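Side-chain contact in thiamine pyrophosphokinase (Candida albicans, PDB 2G9Z), which catalyses the transfer of pyrophosphate from ATP to thiamine, yielding the cofactor thiamine pyrophosphate: residues I290-G295 against D299-K304. Sequence-based numbering, arbitrary orientation.
Sequences ILNSYG and DMRNWK. With VNP (3-[(4-amino-2-methylpyrimidin-5-yl)methyl]-5-(2-{[hydroxy(phosphonoamino)phosphoryl]oxy}ethyl)-4-methyl-1,3-thiazol-3-I um), chain N.
Arg301 grips the backbone oxygen of Ser293 side-on: NE and NH2 each donate to Ser293 O at 2.9 Å, and the oxygen lies close to the guanidinium plane. A bend at chi2 (-53°) folds the arginine back over the neighbouring strand, although its CB points away from it. Tyr294 covers one guanidinium face, its CE1 3.4 Å from Arg301 CZ, with the ring and guanidinium planes 29° apart. On the hydroxyl of Ser293 two bonds converge: OG donates to Asp299 OD1, met on the anti side of the carboxylate at 2.7 Å, and accepts from Met300 N. The other carboxylate oxygen, Asp299 OD2, takes the Gly295 N-H on its syn lone pair, while Leu296 N and Gln27 bind the same carboxylate, which is thus fixed in rotation at the turn.

Segments 290-295 and 299-304 form an antiparallel hairpin in the thiamine-binding domain, whose second arm also pairs, through strand 298-301, with strand 23-26; a G1 beta bulge, in which Asn302 and Trp303 both face Leu291, interrupts it. Trp303 N donates to Leu291 O at 3.0 Å, whereas the bulged Asn302 N turns to Asn292 OD1, reaching it from above the amide plane. The two asparagine amides stand nearly perpendicular, and a water joins Asn292 ND2 to Asn302 OD1.

The face carrying Leu291 and Trp303 looks into the ligand pocket. There Met300 CG and the pyrimidine methyl CM2 of the thiamine analogue lie over the same face of the indole, CM2 3.7 Å from Trp303 CZ2. Leu291 CD1 backs this wall, 3.9 Å from Met300 SD and at the indole edge; Leu280 of strand 277-281 touches both Leu291 and Met300, and Val24 of strand 23-26 packs on Trp303.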
# COMPACT_ATOMS: atom_id res chain seq x y z
N ILE A 290 13.32 -16.50 -3.22
CA ILE A 290 14.73 -16.49 -2.85
C ILE A 290 15.40 -15.31 -3.53
O ILE A 290 15.29 -15.14 -4.74
CB ILE A 290 15.46 -17.76 -3.31
CG1 ILE A 290 14.68 -19.01 -2.90
CG2 ILE A 290 16.86 -17.80 -2.70
CD1 ILE A 290 14.56 -19.20 -1.42
N LEU A 291 16.11 -14.50 -2.75
CA LEU A 291 16.79 -13.33 -3.30
C LEU A 291 18.31 -13.33 -3.14
O LEU A 291 18.86 -13.85 -2.17
CB LEU A 291 16.24 -12.06 -2.64
CG LEU A 291 14.75 -11.73 -2.75
CD1 LEU A 291 14.41 -10.58 -1.81
CD2 LEU A 291 14.41 -11.38 -4.18
N ASN A 292 18.97 -12.73 -4.12
CA ASN A 292 20.42 -12.55 -4.13
C ASN A 292 20.61 -11.16 -4.69
O ASN A 292 20.23 -10.89 -5.82
CB ASN A 292 21.11 -13.57 -5.04
CG ASN A 292 21.22 -14.94 -4.40
OD1 ASN A 292 21.73 -15.08 -3.29
ND2 ASN A 292 20.74 -15.96 -5.11
N SER A 293 21.19 -10.26 -3.90
CA SER A 293 21.41 -8.91 -4.38
C SER A 293 22.87 -8.52 -4.33
O SER A 293 23.64 -9.04 -3.52
CB SER A 293 20.58 -7.90 -3.56
OG SER A 293 21.00 -7.86 -2.21
N TYR A 294 23.25 -7.61 -5.22
CA TYR A 294 24.62 -7.10 -5.29
C TYR A 294 24.47 -5.60 -5.52
O TYR A 294 24.03 -5.17 -6.59
CB TYR A 294 25.36 -7.75 -6.47
CG TYR A 294 25.26 -9.25 -6.48
CD1 TYR A 294 26.18 -10.04 -5.78
CD2 TYR A 294 24.21 -9.89 -7.13
CE1 TYR A 294 26.05 -11.43 -5.73
CE2 TYR A 294 24.07 -11.27 -7.09
CZ TYR A 294 24.99 -12.04 -6.39
OH TYR A 294 24.83 -13.40 -6.35
N GLY A 295 24.83 -4.80 -4.52
CA GLY A 295 24.71 -3.36 -4.67
C GLY A 295 23.77 -2.69 -3.69
O GLY A 295 23.67 -1.47 -3.66
N ASP A 299 22.78 -6.33 1.33
CA ASP A 299 22.71 -7.31 0.26
C ASP A 299 22.30 -8.66 0.79
O ASP A 299 22.72 -9.07 1.87
CB ASP A 299 24.05 -7.43 -0.49
CG ASP A 299 24.16 -6.45 -1.65
OD1 ASP A 299 23.11 -6.14 -2.26
OD2 ASP A 299 25.29 -6.02 -1.97
N MET A 300 21.48 -9.35 0.01
CA MET A 300 20.98 -10.66 0.40
C MET A 300 21.59 -11.76 -0.46
O MET A 300 21.90 -11.55 -1.63
CB MET A 300 19.45 -10.67 0.26
CG MET A 300 18.72 -9.73 1.22
SD MET A 300 17.13 -9.10 0.59
CE MET A 300 17.70 -7.81 -0.50
N ARG A 301 21.76 -12.92 0.14
CA ARG A 301 22.28 -14.08 -0.57
C ARG A 301 21.41 -15.24 -0.12
O ARG A 301 21.33 -15.53 1.07
CB ARG A 301 23.76 -14.32 -0.22
CG ARG A 301 24.68 -13.16 -0.62
CD ARG A 301 24.50 -12.79 -2.09
NE ARG A 301 24.87 -11.41 -2.37
CZ ARG A 301 26.11 -10.94 -2.34
NH1 ARG A 301 27.13 -11.75 -2.05
NH2 ARG A 301 26.33 -9.66 -2.59
N ASN A 302 20.73 -15.88 -1.07
CA ASN A 302 19.86 -17.01 -0.77
C ASN A 302 18.90 -16.67 0.38
O ASN A 302 18.58 -17.53 1.21
CB ASN A 302 20.71 -18.23 -0.41
CG ASN A 302 21.62 -18.65 -1.55
OD1 ASN A 302 21.16 -18.99 -2.64
ND2 ASN A 302 22.92 -18.62 -1.31
N TRP A 303 18.45 -15.43 0.40
CA TRP A 303 17.55 -14.92 1.43
C TRP A 303 16.09 -15.14 1.03
O TRP A 303 15.62 -14.57 0.03
CB TRP A 303 17.83 -13.43 1.63
CG TRP A 303 17.38 -12.87 2.93
CD1 TRP A 303 17.95 -13.07 4.15
CD2 TRP A 303 16.29 -11.97 3.15
NE1 TRP A 303 17.29 -12.35 5.12
CE2 TRP A 303 16.26 -11.66 4.52
CE3 TRP A 303 15.33 -11.39 2.31
CZ2 TRP A 303 15.32 -10.80 5.08
CZ3 TRP A 303 14.38 -10.53 2.86
CH2 TRP A 303 14.39 -10.24 4.23
N LYS A 304 15.38 -15.95 1.81
CA LYS A 304 13.97 -16.27 1.54
C LYS A 304 13.03 -15.21 2.10
O LYS A 304 13.06 -14.90 3.30
CB LYS A 304 13.60 -17.62 2.16
CG LYS A 304 14.49 -18.77 1.73
CD LYS A 304 14.12 -20.04 2.48
CE LYS A 304 15.11 -21.15 2.19
NZ LYS A 304 14.84 -22.36 3.01
O2G VNP N . 15.46 4.37 8.31
PG VNP N . 13.95 4.54 7.78
O3G VNP N . 13.87 4.26 6.33
O1G VNP N . 13.54 6.06 8.12
N3B VNP N . 13.00 3.56 8.65
PB VNP N . 13.47 3.36 10.19
O2B VNP N . 12.40 2.65 10.92
O1B VNP N . 13.90 4.68 10.71
O1 VNP N . 14.77 2.41 10.09
C7 VNP N . 14.76 1.09 9.54
C12 VNP N . 15.89 0.33 10.24
C11 VNP N . 16.19 -1.09 9.74
C10 VNP N . 16.97 -1.19 8.43
CM4 VNP N . 17.99 -0.14 7.99
S1 VNP N . 14.78 -2.18 9.36
C9 VNP N . 15.67 -3.03 8.12
N5 VNP N . 16.68 -2.27 7.70
C7A VNP N . 17.40 -2.53 6.44
C5A VNP N . 17.39 -4.00 6.02
C6A VNP N . 16.79 -4.30 4.80
N1A VNP N . 16.81 -5.52 4.31
C2A VNP N . 17.42 -6.52 4.97
CM2 VNP N . 17.46 -7.92 4.35
N3A VNP N . 18.01 -6.29 6.15
C4A VNP N . 18.01 -5.06 6.69
N4A VNP N . 18.62 -4.86 7.86
O HOH W 1 22.09 -18.60 -5.16